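Local coordinates for DUF4848 domain-containing protein (Bacteroides thetaiotaomicron, PDB 4LB8), which is of unknown function but belongs to the DUF4848 family and is probably exported as a lipoprotein, at residues Asn105-Thr110 with Asp147-Gln152; Arg179-Tyr184 with Ile273-Val278; Asn218-Glu223 with Glu266-Ile271. One frame throughout, in Å; residues are numbered along the deposited sequence.

Contact 1. Residues Asn105-Thr110 with Asp147-Gln152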
loop_
_atom_site.group_PDB
_atom_site.type_symbol
_atom_site.label_atom_id
_atom_site.label_comp_id
_atom_site.label_asym_id
_atom_site.label_seq_id
_atom_site.Cartn_x
_atom_site.Cartn_y
_atom_site.Cartn_z
ATOM N N ASN A 105 -9.148 14.824 -7.776
ATOM C CA ASN A 105 -7.945 14.045 -7.490
ATOM C C ASN A 105 -7.042 13.989 -8.713
ATOM O O ASN A 105 -7.405 13.395 -9.742
ATOM C CB ASN A 105 -8.314 12.631 -7.022
ATOM C CG ASN A 105 -7.204 11.836 -6.375
ATOM O OD1 ASN A 105 -6.025 11.998 -6.652
ATOM N ND2 ASN A 105 -7.571 10.898 -5.537
ATOM N N THR A 106 -5.848 14.605 -8.569
ATOM C CA THR A 106 -4.796 14.714 -9.589
ATOM C C THR A 106 -3.832 13.511 -9.565
ATOM O O THR A 106 -3.059 13.332 -10.510
ATOM C CB THR A 106 -4.011 16.022 -9.415
ATOM O OG1 THR A 106 -3.511 16.109 -8.078
ATOM C CG2 THR A 106 -4.832 17.236 -9.737
ATOM N N ILE A 107 -3.869 12.704 -8.497
ATOM C CA ILE A 107 -2.999 11.536 -8.366
ATOM C C ILE A 107 -3.713 10.286 -8.946
ATOM O O ILE A 107 -3.188 9.675 -9.881
ATOM C CB ILE A 107 -2.539 11.339 -6.892
ATOM C CG1 ILE A 107 -1.832 12.617 -6.368
ATOM C CG2 ILE A 107 -1.647 10.099 -6.754
ATOM C CD1 ILE A 107 -1.604 12.671 -4.841
ATOM N N ASP A 108 -4.893 9.915 -8.405
ATOM C CA ASP A 108 -5.657 8.755 -8.878
ATOM C C ASP A 108 -6.891 9.216 -9.682
ATOM O O ASP A 108 -7.856 9.735 -9.108
ATOM C CB ASP A 108 -6.050 7.876 -7.682
ATOM C CG ASP A 108 -6.814 6.609 -7.998
ATOM O OD1 ASP A 108 -7.053 6.338 -9.200
ATOM O OD2 ASP A 108 -7.187 5.888 -7.040
ATOM N N ALA A 109 -6.867 8.987 -11.003
ATOM C CA ALA A 109 -7.951 9.368 -11.929
ATOM C C ALA A 109 -9.182 8.456 -11.855
ATOM O O ALA A 109 -10.196 8.773 -12.487
ATOM C CB ALA A 109 -7.438 9.413 -13.357
ATOM N N THR A 110 -9.115 7.356 -11.074
ATOM C CA THR A 110 -10.251 6.453 -10.839
ATOM C C THR A 110 -11.080 6.986 -9.660
ATOM O O THR A 110 -12.212 6.534 -9.444
ATOM C CB THR A 110 -9.808 4.995 -10.640
ATOM O OG1 THR A 110 -9.053 4.868 -9.439
ATOM C CG2 THR A 110 -9.014 4.457 -11.823
ATOM N N ASP A 147 -3.473 22.881 -4.616
ATOM C CA ASP A 147 -3.735 21.727 -5.472
ATOM C C ASP A 147 -4.069 20.519 -4.610
ATOM O O ASP A 147 -3.818 20.555 -3.405
ATOM C CB ASP A 147 -2.503 21.439 -6.372
ATOM C CG ASP A 147 -1.177 21.269 -5.628
ATOM O OD1 ASP A 147 -1.049 20.293 -4.857
ATOM O OD2 ASP A 147 -0.255 22.091 -5.853
ATOM N N PHE A 148 -4.609 19.444 -5.226
ATOM C CA PHE A 148 -4.968 18.210 -4.523
ATOM C C PHE A 148 -3.727 17.521 -3.897
ATOM O O PHE A 148 -3.826 16.944 -2.810
ATOM C CB PHE A 148 -5.712 17.235 -5.461
ATOM C CG PHE A 148 -6.162 15.992 -4.730
ATOM C CD1 PHE A 148 -7.310 16.007 -3.942
ATOM C CD2 PHE A 148 -5.382 14.844 -4.737
ATOM C CE1 PHE A 148 -7.677 14.892 -3.198
ATOM C CE2 PHE A 148 -5.743 13.737 -3.978
ATOM C CZ PHE A 148 -6.900 13.762 -3.228
ATOM N N LYS A 149 -2.573 17.585 -4.595
ATOM C CA LYS A 149 -1.295 17.005 -4.183
ATOM C C LYS A 149 -0.827 17.596 -2.839
ATOM O O LYS A 149 -0.258 16.876 -2.028
ATOM C CB LYS A 149 -0.228 17.202 -5.277
ATOM C CG LYS A 149 -0.488 16.388 -6.548
ATOM C CD LYS A 149 0.799 16.088 -7.340
ATOM C CE LYS A 149 0.682 14.913 -8.297
ATOM N NZ LYS A 149 0.158 15.308 -9.635
ATOM N N GLU A 150 -1.142 18.866 -2.568
ATOM C CA GLU A 150 -0.787 19.524 -1.311
ATOM C C GLU A 150 -1.572 18.897 -0.118
ATOM O O GLU A 150 -1.022 18.782 0.978
ATOM C CB GLU A 150 -1.034 21.027 -1.434
ATOM C CG GLU A 150 -0.306 21.874 -0.408
ATOM C CD GLU A 150 -0.936 23.239 -0.178
ATOM O OE1 GLU A 150 -1.359 23.872 -1.173
ATOM O OE2 GLU A 150 -1.036 23.661 0.997
ATOM N N ARG A 151 -2.816 18.436 -0.356
ATOM C CA ARG A 151 -3.665 17.793 0.650
ATOM C C ARG A 151 -3.145 16.397 1.031
ATOM O O ARG A 151 -3.172 16.045 2.212
ATOM C CB ARG A 151 -5.118 17.695 0.152
ATOM C CG ARG A 151 -6.100 17.153 1.178
ATOM C CD ARG A 151 -7.437 16.873 0.549
ATOM N NE ARG A 151 -8.324 16.186 1.488
ATOM C CZ ARG A 151 -8.590 14.883 1.451
ATOM N NH1 ARG A 151 -8.052 14.113 0.508
ATOM N NH2 ARG A 151 -9.410 14.342 2.341
ATOM N N GLN A 152 -2.721 15.592 0.036
ATOM C CA GLN A 152 -2.219 14.227 0.263
ATOM C C GLN A 152 -0.711 14.192 0.534
ATOM O O GLN A 152 -0.197 13.131 0.904
ATOM C CB GLN A 152 -2.554 13.308 -0.929
ATOM C CG GLN A 152 -4.032 12.948 -1.037
ATOM C CD GLN A 152 -4.562 12.168 0.140
ATOM O OE1 GLN A 152 -5.318 12.690 0.970
ATOM N NE2 GLN A 152 -4.189 10.898 0.233
#
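N105 and F148 bring their CA atoms within 5.9 Å where the irregular loop 105-110 runs past the first turn of the short helix 148-152, and no hydrogen bond joins the two backbones. The F148 ring carries the contact. N105 lays its CA over one face of the ring as a CH-pi contact, the carbon 3.9 Å from the ring centroid and 14° off the normal. With CG anti to the backbone N (chi1 -166°), the N105 amide folds across the CE2 and CZ side of the same ring, its plane turned 33° from that of the phenyl, and N105 OD1 comes to 3.2 Å from F148 CE2. That oxygen also holds its own loop: it accepts from I107 N in the plane of the carbonyl, as an Asx turn, and from D108 N, which lies above that plane, 2.9 Å from N105 OD1. N105 ND2 is engaged by D111, so both ends of the amide are fixed. T106 crosses K149, its OG1 3.4 Å from K149 CG, and I107 sends CG1 toward K149 CE and its terminal CD1 to the edge of the phenyl and to Q152 CB (4.1 Å). The helix start has its own polar closure, D147 OD1 accepting from E150 N as an N-cap. Cut back to alanine, N105 would probably leave I107 N and D108 N without their common acceptor, D111 without its ND2 partner and the ring without its amide cover. Y115 also meets this ring, and R151 makes a cation-pi contact with Y184 of the second subunit. The chemistry is therefore divided: polar bonds shape each segment from within, whereas dispersion and CH-pi contacts join the loop to the helix.

Contact 2. Residues Arg179-Tyr184 with Ile273-Val278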
loop_
_atom_site.group_PDB
_atom_site.type_symbol
_atom_site.label_atom_id
_atom_site.label_comp_id
_atom_site.label_asym_id
_atom_site.label_seq_id
_atom_site.Cartn_x
_atom_site.Cartn_y
_atom_site.Cartn_z
ATOM N N ARG A 179 4.493 -9.545 8.039
ATOM C CA ARG A 179 4.736 -10.594 7.046
ATOM C C ARG A 179 4.694 -10.015 5.607
ATOM O O ARG A 179 3.842 -9.178 5.323
ATOM C CB ARG A 179 3.713 -11.737 7.176
ATOM C CG ARG A 179 3.666 -12.476 8.512
ATOM C CD ARG A 179 4.912 -13.283 8.810
ATOM N NE ARG A 179 4.837 -13.956 10.107
ATOM C CZ ARG A 179 5.231 -13.421 11.261
ATOM N NH1 ARG A 179 5.727 -12.190 11.296
ATOM N NH2 ARG A 179 5.117 -14.105 12.389
ATOM N N LYS A 180 5.608 -10.464 4.722
ATOM C CA LYS A 180 5.715 -10.113 3.286
ATOM C C LYS A 180 5.726 -11.371 2.429
ATOM O O LYS A 180 6.317 -12.375 2.832
ATOM C CB LYS A 180 7.037 -9.362 2.936
ATOM C CG LYS A 180 7.262 -8.004 3.513
ATOM C CD LYS A 180 8.727 -7.546 3.367
ATOM C CE LYS A 180 9.113 -7.038 1.997
ATOM N NZ LYS A 180 10.457 -6.401 2.009
ATOM N N VAL A 181 5.194 -11.281 1.210
ATOM C CA VAL A 181 5.275 -12.377 0.243
ATOM C C VAL A 181 5.381 -11.782 -1.186
ATOM O O VAL A 181 4.788 -10.757 -1.484
ATOM C CB VAL A 181 4.143 -13.437 0.405
ATOM C CG1 VAL A 181 2.776 -12.887 0.025
ATOM C CG2 VAL A 181 4.469 -14.731 -0.349
ATOM N N GLY A 182 6.167 -12.419 -2.028
ATOM C CA GLY A 182 6.339 -12.008 -3.412
ATOM C C GLY A 182 6.522 -13.163 -4.379
ATOM O O GLY A 182 6.945 -14.252 -3.989
ATOM N N LEU A 183 6.159 -12.914 -5.644
ATOM C CA LEU A 183 6.349 -13.790 -6.787
ATOM C C LEU A 183 6.828 -12.905 -7.947
ATOM O O LEU A 183 6.075 -12.061 -8.456
ATOM C CB LEU A 183 5.091 -14.597 -7.144
ATOM C CG LEU A 183 5.222 -15.596 -8.320
ATOM C CD1 LEU A 183 6.365 -16.554 -8.134
ATOM C CD2 LEU A 183 3.922 -16.335 -8.526
ATOM N N TYR A 184 8.118 -13.067 -8.297
ATOM C CA TYR A 184 8.813 -12.302 -9.315
ATOM C C TYR A 184 9.150 -13.228 -10.472
ATOM O O TYR A 184 9.705 -14.303 -10.247
ATOM C CB TYR A 184 10.059 -11.595 -8.703
ATOM C CG TYR A 184 9.645 -10.643 -7.595
ATOM C CD1 TYR A 184 9.249 -9.336 -7.884
ATOM C CD2 TYR A 184 9.495 -11.093 -6.278
ATOM C CE1 TYR A 184 8.731 -8.495 -6.893
ATOM C CE2 TYR A 184 8.975 -10.260 -5.282
ATOM C CZ TYR A 184 8.600 -8.961 -5.594
ATOM O OH TYR A 184 8.131 -8.115 -4.620
ATOM N N ILE A 273 -0.446 -14.232 -5.472
ATOM C CA ILE A 273 0.450 -14.808 -4.462
ATOM C C ILE A 273 -0.001 -14.447 -3.045
ATOM O O ILE A 273 -0.285 -13.276 -2.753
ATOM C CB ILE A 273 1.937 -14.348 -4.723
ATOM C CG1 ILE A 273 2.995 -15.069 -3.838
ATOM C CG2 ILE A 273 2.107 -12.830 -4.630
ATOM C CD1 ILE A 273 3.295 -16.606 -4.176
ATOM N N TRP A 274 -0.009 -15.459 -2.161
ATOM C CA TRP A 274 -0.228 -15.336 -0.719
ATOM C C TRP A 274 0.601 -16.445 -0.023
ATOM O O TRP A 274 1.335 -17.157 -0.704
ATOM C CB TRP A 274 -1.718 -15.308 -0.313
ATOM C CG TRP A 274 -2.471 -16.603 -0.474
ATOM C CD1 TRP A 274 -2.815 -17.480 0.513
ATOM C CD2 TRP A 274 -3.044 -17.117 -1.687
ATOM N NE1 TRP A 274 -3.503 -18.548 -0.019
ATOM C CE2 TRP A 274 -3.683 -18.339 -1.363
ATOM C CE3 TRP A 274 -3.061 -16.676 -3.030
ATOM C CZ2 TRP A 274 -4.297 -19.143 -2.334
ATOM C CZ3 TRP A 274 -3.719 -17.452 -3.980
ATOM C CH2 TRP A 274 -4.319 -18.671 -3.629
ATOM N N SER A 275 0.594 -16.513 1.325
ATOM C CA SER A 275 1.403 -17.508 2.049
ATOM C C SER A 275 0.681 -17.952 3.304
ATOM O O SER A 275 -0.477 -17.584 3.496
ATOM C CB SER A 275 2.793 -16.943 2.390
ATOM O OG SER A 275 2.779 -15.936 3.392
ATOM N N ARG A 276 1.351 -18.749 4.156
ATOM C CA ARG A 276 0.810 -19.158 5.452
ATOM C C ARG A 276 0.576 -17.906 6.341
ATOM O O ARG A 276 -0.447 -17.814 7.013
ATOM C CB ARG A 276 1.776 -20.130 6.125
ATOM C CG ARG A 276 1.213 -20.863 7.339
ATOM C CD ARG A 276 2.199 -21.892 7.843
ATOM N NE ARG A 276 3.514 -21.298 8.118
ATOM C CZ ARG A 276 4.614 -21.998 8.376
ATOM N NH1 ARG A 276 4.574 -23.323 8.409
ATOM N NH2 ARG A 276 5.764 -21.375 8.617
ATOM N N GLY A 277 1.499 -16.940 6.271
ATOM C CA GLY A 277 1.427 -15.687 7.019
ATOM C C GLY A 277 0.585 -14.589 6.399
ATOM O O GLY A 277 0.088 -13.738 7.135
ATOM N N VAL A 278 0.455 -14.552 5.043
ATOM C CA VAL A 278 -0.315 -13.530 4.315
ATOM C C VAL A 278 -1.612 -14.186 3.827
ATOM O O VAL A 278 -1.557 -15.069 2.993
ATOM C CB VAL A 278 0.485 -12.801 3.194
ATOM C CG1 VAL A 278 -0.376 -11.763 2.497
ATOM C CG2 VAL A 278 1.728 -12.122 3.759
HETATM O O HOH W 1 4.868 -14.579 4.194
#
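V181 and I273 meet where strand 179-184 passes over strand 273-275, the two axes 6.4 Å apart at their closest and inclined at 142°, with no direct hydrogen bond between them. Apolar contacts dominate. The two branches of V181 divide the work: CG2, anti to the backbone N, reaches I273 CG1 at 3.8 Å and S275 CB, whereas CG1 lies against V278 CB at 3.9 Å and over the backbone at W274 CA. I273 CG1 is shared, since it also touches L183 CB at 3.9 Å, and F196 of strand 191-201 packs on both L183 and I273. At the other end V278 CG2 lies 4.0 Å from R179 CB, with the aliphatic start of the arginine passing the G277 backbone.

Polar contacts are few and mostly local. S275 OG accepts from V278 N at 3.2 Å, an ST motif that holds the turn after the strand, supported by a backbone bond from S275 N to V278 O. One water spans the two segments: it donates to K180 O and lies 2.6 Å from S275 OG. K180 itself turns its side chain to the other side of its strand, where NZ bonds Q199.

Face-to-face packing of two sheets thus rests on branched aliphatic side chains, while the hydroxyl of S275 serves both the turn and the water that links it to the facing strand.

Contact 3. Residues Asn218-Glu223 with Glu266-Ile271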
loop_
_atom_site.group_PDB
_atom_site.type_symbol
_atom_site.label_atom_id
_atom_site.label_comp_id
_atom_site.label_asym_id
_atom_site.label_seq_id
_atom_site.Cartn_x
_atom_site.Cartn_y
_atom_site.Cartn_z
ATOM N N ASN A 218 -2.738 -18.077 -14.213
ATOM C CA ASN A 218 -3.574 -18.247 -15.413
ATOM C C ASN A 218 -2.834 -17.605 -16.565
ATOM O O ASN A 218 -2.903 -16.382 -16.713
ATOM C CB ASN A 218 -4.988 -17.672 -15.238
ATOM C CG ASN A 218 -5.922 -17.972 -16.386
ATOM O OD1 ASN A 218 -5.693 -18.847 -17.225
ATOM N ND2 ASN A 218 -7.000 -17.235 -16.456
ATOM N N LEU A 219 -2.084 -18.411 -17.332
ATOM C CA LEU A 219 -1.238 -17.885 -18.403
ATOM C C LEU A 219 -1.496 -18.501 -19.762
ATOM O O LEU A 219 -1.730 -19.704 -19.867
ATOM C CB LEU A 219 0.263 -18.079 -18.072
ATOM C CG LEU A 219 0.807 -17.452 -16.787
ATOM C CD1 LEU A 219 2.287 -17.792 -16.598
ATOM C CD2 LEU A 219 0.594 -15.965 -16.768
ATOM N N ARG A 220 -1.374 -17.663 -20.809
ATOM C CA ARG A 220 -1.496 -18.062 -22.216
ATOM C C ARG A 220 -0.111 -18.284 -22.805
ATOM O O ARG A 220 0.812 -17.542 -22.472
ATOM C CB ARG A 220 -2.266 -17.013 -23.034
ATOM C CG ARG A 220 -3.766 -17.267 -23.085
ATOM C CD ARG A 220 -4.583 -16.000 -23.320
ATOM N NE ARG A 220 -3.998 -14.756 -22.777
ATOM C CZ ARG A 220 -4.169 -14.282 -21.539
ATOM N NH1 ARG A 220 -4.873 -14.971 -20.645
ATOM N NH2 ARG A 220 -3.614 -13.130 -21.179
ATOM N N GLY A 221 0.021 -19.303 -23.648
ATOM C CA GLY A 221 1.276 -19.677 -24.290
ATOM C C GLY A 221 2.290 -20.122 -23.268
ATOM O O GLY A 221 3.449 -19.686 -23.292
ATOM N N PHE A 222 1.838 -20.981 -22.345
ATOM C CA PHE A 222 2.633 -21.394 -21.212
ATOM C C PHE A 222 2.590 -22.887 -20.925
ATOM O O PHE A 222 1.540 -23.544 -20.965
ATOM C CB PHE A 222 2.159 -20.629 -19.971
ATOM C CG PHE A 222 2.911 -20.880 -18.683
ATOM C CD1 PHE A 222 4.202 -20.385 -18.501
ATOM C CD2 PHE A 222 2.322 -21.598 -17.645
ATOM C CE1 PHE A 222 4.892 -20.613 -17.304
ATOM C CE2 PHE A 222 3.006 -21.805 -16.444
ATOM C CZ PHE A 222 4.282 -21.309 -16.281
ATOM N N GLU A 223 3.774 -23.370 -20.536
ATOM C CA GLU A 223 4.097 -24.706 -20.097
ATOM C C GLU A 223 4.621 -24.589 -18.680
ATOM O O GLU A 223 5.530 -23.794 -18.431
ATOM C CB GLU A 223 5.151 -25.274 -21.028
ATOM C CG GLU A 223 4.912 -26.712 -21.393
ATOM C CD GLU A 223 5.925 -27.218 -22.392
ATOM O OE1 GLU A 223 6.969 -26.548 -22.585
ATOM O OE2 GLU A 223 5.687 -28.311 -22.956
ATOM N N GLU A 266 4.516 -14.713 -27.212
ATOM C CA GLU A 266 4.167 -13.986 -25.990
ATOM C C GLU A 266 3.457 -14.865 -24.972
ATOM O O GLU A 266 2.550 -15.643 -25.305
ATOM C CB GLU A 266 3.294 -12.766 -26.294
ATOM C CG GLU A 266 4.061 -11.600 -26.897
ATOM C CD GLU A 266 3.351 -10.878 -28.026
ATOM O OE1 GLU A 266 2.167 -10.503 -27.845
ATOM O OE2 GLU A 266 3.986 -10.664 -29.086
ATOM N N CYS A 267 3.875 -14.701 -23.715
ATOM C CA CYS A 267 3.323 -15.353 -22.545
ATOM C C CYS A 267 2.690 -14.296 -21.667
ATOM O O CYS A 267 3.378 -13.469 -21.042
ATOM C CB CYS A 267 4.383 -16.151 -21.805
ATOM S SG CYS A 267 3.780 -16.933 -20.299
ATOM N N THR A 268 1.348 -14.265 -21.706
ATOM C CA THR A 268 0.541 -13.277 -21.003
ATOM C C THR A 268 -0.442 -13.965 -20.048
ATOM O O THR A 268 -0.642 -15.169 -20.118
ATOM C CB THR A 268 -0.166 -12.378 -22.027
ATOM O OG1 THR A 268 -1.100 -13.163 -22.746
ATOM C CG2 THR A 268 0.804 -11.720 -23.025
ATOM N N GLY A 269 -1.015 -13.190 -19.146
ATOM C CA GLY A 269 -1.981 -13.648 -18.164
ATOM C C GLY A 269 -1.803 -12.961 -16.830
ATOM O O GLY A 269 -1.254 -11.852 -16.759
ATOM N N THR A 270 -2.275 -13.621 -15.759
ATOM C CA THR A 270 -2.199 -13.105 -14.383
ATOM C C THR A 270 -1.603 -14.121 -13.381
ATOM O O THR A 270 -1.661 -15.341 -13.585
ATOM C CB THR A 270 -3.602 -12.676 -13.883
ATOM O OG1 THR A 270 -4.493 -13.805 -13.770
ATOM C CG2 THR A 270 -4.219 -11.564 -14.728
ATOM N N ILE A 271 -1.046 -13.588 -12.292
ATOM C CA ILE A 271 -0.551 -14.338 -11.135
ATOM C C ILE A 271 -1.089 -13.668 -9.859
ATOM O O ILE A 271 -1.272 -12.434 -9.816
ATOM C CB ILE A 271 0.985 -14.523 -11.077
ATOM C CG1 ILE A 271 1.735 -13.160 -11.186
ATOM C CG2 ILE A 271 1.440 -15.556 -12.128
ATOM C CD1 ILE A 271 3.158 -13.085 -10.572
#
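R220 crosses T268 beside the antiparallel pair of N218 and T270, which exchange two backbone bonds, both 3.0 Å between N and O: N218 N to T270 O and T270 N to N218 O. Followed outward, R220 CB lies near T268 O, which also accepts from R220 N at 2.7 Å. The chain then bends at chi3 (-31°) and folds back over the neighbouring strand. NE makes a weak bond to T268 OG1, and CZ lies near that hydroxyl too. At the tip NH2 gives OG1 a second weak bond, 3.0 Å from NH2 to OG1, while NH1 comes close to G269 CA. One face of the guanidinium looks onto the T268 carbonyl.

On the other side C267 SG lies 3.9 Å from F222 CD1, an oblique sulfur-aromatic contact, and 4.1 Å from L219 CD1, which covers the centre of one F222 ring face. G269 sits so close to N218 O and L219 CA that a CB would clash with both. The pair therefore combines a backbone ladder with two unlike faces, one where a threonine hydroxyl weakly holds an arginine, the other apolar and continued by F259 and I192.

In the fold
Contacts 2 and 3 belong together, while contact 1 stands apart. Both use strand 268-275: contact 3 pairs its start with strand 213-220 in the four-stranded antiparallel sheet, and contact 2 packs its end against strand 179-188 of the larger sheet. Their centres lie about 20 Å apart, and they touch where L183 O meets I271 CD1 at 3.7 Å; along the chain contact 3 is nested within the loop that contact 2 closes. Contact 1 closes earlier, its centre about 30 Å from that of contact 2 and about 35 Å from that of contact 3. The dimer brings in contacts 1 and 2 alike, since both touch the second subunit.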